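Local coordinates for Galactose/lactose metabolism regulatory protein GAL80 (PDB 3BTV) that represses the lactose and galactose metabolic genes of yeast by binding the activator GAL4 and blocking its transcriptional activation when no inducing sugar is present, at residues I64-I67 and Q68-L72; P79-E82 and S83-S86. The protein carries 1 engineered substitution. All blocks are in the same frame, centred on the assembly; numbering follows the deposited sequence.

Contacts 1 and 2 lie at helix ends on either side of strand 76-78 along the chain, contact 1 closing helix 60-69 and contact 2 opening helix 81-86. Their centres are about 18 Å apart and their nearest atoms about 8 Å, so they do not touch. What they share is strand 50-56 of the Rossmann-fold sheet: Thr66 and Ile67 rest on Leu55, whereas Phe84 rests on Ala54 and Tyr56, consistent with the two helices covering opposite faces of that strand. Contact 1 also meets Asn29 and Ala30 in the loop after strand 21-26, which in Rossmann domains commonly lines the dinucleotide site; contact 2 instead borders helix 102-112.

Contact 1: residues I64-I67 and Q68-L72; sequences IATI and QRLKL
Ile67 and Leu72 close the end of helix 60-69 across a Schellman motif, in which Lys71 takes positive phi (65°). Leu72 N reaches back to Ile67 O at 2.9 Å, lying in the plane of that carbonyl. Lys71 N bonds to Gln68 O, also at 2.9 Å. In the turn before, Arg69 N bonds to Ala65 O at 2.7 Å and nearly straight (172°), whereas the bond of Leu70 N to Thr66 O is bent (131°). Gln68 N is shared between Ile64 O and, weakly, Ala65 O. The same reversal brings Ile67 and Leu72 together, the apolar pair that often accompanies this motif. Their side chains cross at about a right angle, with CG2 of Ile67 3.9 Å from CB of Leu72, while Leu72 CD1 lies against Ile67 CA at 3.7 Å. On the neighbouring side of the helix, Thr66 and Leu70, four residues apart, run side by side and point the same way. Thr66 places CG2 anti to its N, and this methyl lies 3.6 Å from Leu70 CD1. The hydroxyl of Thr66 turns elsewhere, with OG1 hydrogen-bonded to Thr62 O and to Ala30 N, which ties the helix to the loop after strand 21-26. Helix 60-69 is the crossover between parallel strands 50-56 and 76-78, and Ile67 faces both, through Leu55 and Ala77. The chemistry implies a helix end that satisfies the carbonyls of Ile67 and Gln68 with amides of its own chain, while Ile67 and Leu72 cover the turn with hydrocarbon.

Contact 2: residues P79-E82 and S83-S86; sequences PTLE and SFAS
Leu81 approaches the ring of Phe84 obliquely, its CD1 methyl lying 4.5 Å from CD2. A chi1 of -180° sets CG of Phe84 anti to the backbone N, and the ring swings out from the helix toward strand 50-56, where Ala54 and Tyr56 touch it. Leu81 also meets Tyr56, and Leu109 of helix 102-112. On the polar side of the turn, Ser83 folds its hydroxyl back over the start of the helix: OG donates to Thr80 O at 2.7 Å, and Phe84 N gives that oxygen a second, nearly straight bond of 3.1 Å (169°), both from the same face of the carbonyl plane. Thr80 is the N-cap of helix 81-86, which lies on the crossover from strand 76-78 at the sheet edge to strand 92-95 of the Rossmann fold. Thr80 OG1 sits 2.8 Å from Ser83 OG. Pro79 CD packs against the same Ser83 OG at 3.1 Å. With an alanine in place of Ser83, Thr80 O would probably keep Phe84 N but lose its hydroxyl donor, and a gap would open beside Pro79 CD. Ala85 N continues the helix to Leu81 O at 2.8 Å. Further on, Ser86 grips Glu82 O twice, from opposite faces of the carbonyl plane: N at 2.9 Å, and OG from above the plane at 2.7 Å. Ser86 OG also pairs with Asn115 OD1, so its one proton may be shared between the two oxygens. Phe112 packs against the side chain of Ser86.

Contact 1: residues I64-I67 and Q68-L72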
loop_
_atom_site.group_PDB
_atom_site.type_symbol
_atom_site.label_atom_id
_atom_site.label_comp_id
_atom_site.label_asym_id
_atom_site.label_seq_id
_atom_site.Cartn_x
_atom_site.Cartn_y
_atom_site.Cartn_z
ATOM N N ILE B 64 35.904 0.093 -33.459
ATOM C CA ILE B 64 37.336 0.302 -33.630
ATOM C C ILE B 64 37.846 1.401 -32.703
ATOM O O ILE B 64 38.872 1.243 -32.040
ATOM C CB ILE B 64 37.664 0.672 -35.088
ATOM C CG1 ILE B 64 37.573 -0.569 -35.973
ATOM C CG2 ILE B 64 39.045 1.289 -35.186
ATOM C CD1 ILE B 64 37.345 -0.263 -37.423
ATOM N N ALA B 65 37.124 2.516 -32.663
ATOM C CA ALA B 65 37.460 3.608 -31.761
ATOM C C ALA B 65 37.591 3.097 -30.325
ATOM O O ALA B 65 38.592 3.353 -29.655
ATOM C CB ALA B 65 36.398 4.697 -31.841
ATOM N N THR B 66 36.574 2.370 -29.869
ATOM C CA THR B 66 36.515 1.861 -28.495
ATOM C C THR B 66 37.645 0.877 -28.201
ATOM O O THR B 66 38.260 0.918 -27.130
ATOM C CB THR B 66 35.165 1.158 -28.210
ATOM O OG1 THR B 66 34.099 2.117 -28.254
ATOM C CG2 THR B 66 35.189 0.476 -26.842
ATOM N N ILE B 67 37.910 -0.011 -29.154
ATOM C CA ILE B 67 38.943 -1.018 -28.977
ATOM C C ILE B 67 40.278 -0.320 -28.798
ATOM O O ILE B 67 41.177 -0.824 -28.128
ATOM C CB ILE B 67 39.014 -1.983 -30.179
ATOM C CG1 ILE B 67 37.656 -2.647 -30.411
ATOM C CG2 ILE B 67 40.080 -3.041 -29.950
ATOM C CD1 ILE B 67 37.637 -3.616 -31.573
ATOM N N GLN B 68 40.393 0.857 -29.397
ATOM C CA GLN B 68 41.616 1.636 -29.303
ATOM C C GLN B 68 41.613 2.471 -28.031
ATOM O O GLN B 68 42.546 2.410 -27.230
ATOM C CB GLN B 68 41.757 2.536 -30.529
ATOM C CG GLN B 68 43.156 3.064 -30.756
ATOM C CD GLN B 68 43.334 3.629 -32.146
ATOM O OE1 GLN B 68 42.376 3.727 -32.913
ATOM N NE2 GLN B 68 44.564 4.002 -32.483
ATOM N N ARG B 69 40.547 3.243 -27.849
ATOM C CA ARG B 69 40.430 4.153 -26.716
ATOM C C ARG B 69 40.509 3.423 -25.377
ATOM O O ARG B 69 40.760 4.038 -24.343
ATOM C CB ARG B 69 39.131 4.956 -26.816
ATOM C CG ARG B 69 38.864 5.866 -25.630
ATOM C CD ARG B 69 37.732 6.830 -25.927
ATOM N NE ARG B 69 37.369 7.621 -24.755
ATOM C CZ ARG B 69 36.505 8.632 -24.773
ATOM N NH1 ARG B 69 35.917 8.985 -25.910
ATOM N NH2 ARG B 69 36.233 9.294 -23.653
ATOM N N LEU B 70 40.302 2.111 -25.402
ATOM C CA LEU B 70 40.343 1.319 -24.178
ATOM C C LEU B 70 41.532 0.369 -24.127
ATOM O O LEU B 70 41.756 -0.289 -23.112
ATOM C CB LEU B 70 39.042 0.532 -23.999
ATOM C CG LEU B 70 37.805 1.357 -23.657
ATOM C CD1 LEU B 70 36.593 0.456 -23.477
ATOM C CD2 LEU B 70 38.057 2.191 -22.408
ATOM N N LYS B 71 42.287 0.295 -25.219
ATOM C CA LYS B 71 43.456 -0.580 -25.285
ATOM C C LYS B 71 43.072 -2.058 -25.196
ATOM O O LYS B 71 43.702 -2.828 -24.466
ATOM C CB LYS B 71 44.441 -0.240 -24.165
ATOM C CG LYS B 71 44.988 1.174 -24.209
ATOM C CD LYS B 71 46.071 1.305 -25.258
ATOM C CE LYS B 71 46.716 2.676 -25.200
ATOM N NZ LYS B 71 45.713 3.754 -25.405
ATOM N N LEU B 72 42.041 -2.452 -25.935
ATOM C CA LEU B 72 41.583 -3.839 -25.932
ATOM C C LEU B 72 42.342 -4.642 -26.987
ATOM O O LEU B 72 41.815 -4.920 -28.065
ATOM C CB LEU B 72 40.078 -3.900 -26.196
ATOM C CG LEU B 72 39.246 -2.812 -25.505
ATOM C CD1 LEU B 72 37.785 -2.848 -25.955
ATOM C CD2 LEU B 72 39.350 -2.928 -23.989
#

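Contact 2: residues P79-E82 and S83-S86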
loop_
_atom_site.group_PDB
_atom_site.type_symbol
_atom_site.label_atom_id
_atom_site.label_comp_id
_atom_site.label_asym_id
_atom_site.label_seq_id
_atom_site.Cartn_x
_atom_site.Cartn_y
_atom_site.Cartn_z
ATOM N N PRO B 79 32.436 -6.469 -38.689
ATOM C CA PRO B 79 31.715 -5.610 -39.632
ATOM C C PRO B 79 30.218 -5.864 -39.604
ATOM O O PRO B 79 29.426 -4.921 -39.656
ATOM C CB PRO B 79 32.268 -6.046 -41.002
ATOM C CG PRO B 79 33.359 -7.056 -40.715
ATOM C CD PRO B 79 33.060 -7.612 -39.371
ATOM N N THR B 80 29.842 -7.136 -39.535
ATOM C CA THR B 80 28.439 -7.524 -39.574
ATOM C C THR B 80 28.063 -8.284 -38.314
ATOM O O THR B 80 28.929 -8.813 -37.614
ATOM C CB THR B 80 28.149 -8.432 -40.784
ATOM O OG1 THR B 80 28.874 -9.661 -40.645
ATOM C CG2 THR B 80 28.574 -7.750 -42.070
ATOM N N LEU B 81 26.770 -8.340 -38.024
ATOM C CA LEU B 81 26.297 -9.134 -36.902
ATOM C C LEU B 81 26.619 -10.597 -37.186
ATOM O O LEU B 81 26.949 -11.365 -36.283
ATOM C CB LEU B 81 24.793 -8.947 -36.705
ATOM C CG LEU B 81 24.170 -9.610 -35.470
ATOM C CD1 LEU B 81 24.816 -9.094 -34.193
ATOM C CD2 LEU B 81 22.656 -9.399 -35.436
ATOM N N GLU B 82 26.530 -10.969 -38.458
ATOM C CA GLU B 82 26.793 -12.339 -38.883
ATOM C C GLU B 82 28.221 -12.775 -38.572
ATOM O O GLU B 82 28.438 -13.823 -37.967
ATOM C CB GLU B 82 26.524 -12.493 -40.376
ATOM C CG GLU B 82 26.997 -13.814 -40.943
ATOM C CD GLU B 82 26.478 -14.057 -42.339
ATOM O OE1 GLU B 82 25.526 -13.358 -42.745
ATOM O OE2 GLU B 82 27.017 -14.949 -43.026
ATOM N N SER B 83 29.191 -11.977 -39.005
ATOM C CA SER B 83 30.588 -12.253 -38.700
ATOM C C SER B 83 30.792 -12.323 -37.187
ATOM O O SER B 83 31.358 -13.286 -36.669
ATOM C CB SER B 83 31.489 -11.180 -39.311
ATOM O OG SER B 83 31.050 -9.881 -38.946
ATOM N N PHE B 84 30.315 -11.301 -36.484
ATOM C CA PHE B 84 30.396 -11.261 -35.025
ATOM C C PHE B 84 29.895 -12.561 -34.392
ATOM O O PHE B 84 30.618 -13.213 -33.635
ATOM C CB PHE B 84 29.609 -10.058 -34.480
ATOM C CG PHE B 84 29.635 -9.929 -32.973
ATOM C CD1 PHE B 84 30.703 -9.313 -32.331
ATOM C CD2 PHE B 84 28.582 -10.405 -32.204
ATOM C CE1 PHE B 84 30.730 -9.184 -30.954
ATOM C CE2 PHE B 84 28.594 -10.277 -30.809
ATOM C CZ PHE B 84 29.669 -9.665 -30.182
ATOM N N ALA B 85 28.661 -12.939 -34.716
ATOM C CA ALA B 85 28.009 -14.086 -34.086
ATOM C C ALA B 85 28.627 -15.423 -34.488
ATOM O O ALA B 85 28.579 -16.391 -33.724
ATOM C CB ALA B 85 26.517 -14.083 -34.393
ATOM N N SER B 86 29.196 -15.473 -35.690
ATOM C CA SER B 86 29.782 -16.697 -36.215
ATOM C C SER B 86 31.159 -16.961 -35.621
ATOM O O SER B 86 31.549 -18.112 -35.428
ATOM C CB SER B 86 29.874 -16.631 -37.739
ATOM O OG SER B 86 28.589 -16.476 -38.316
#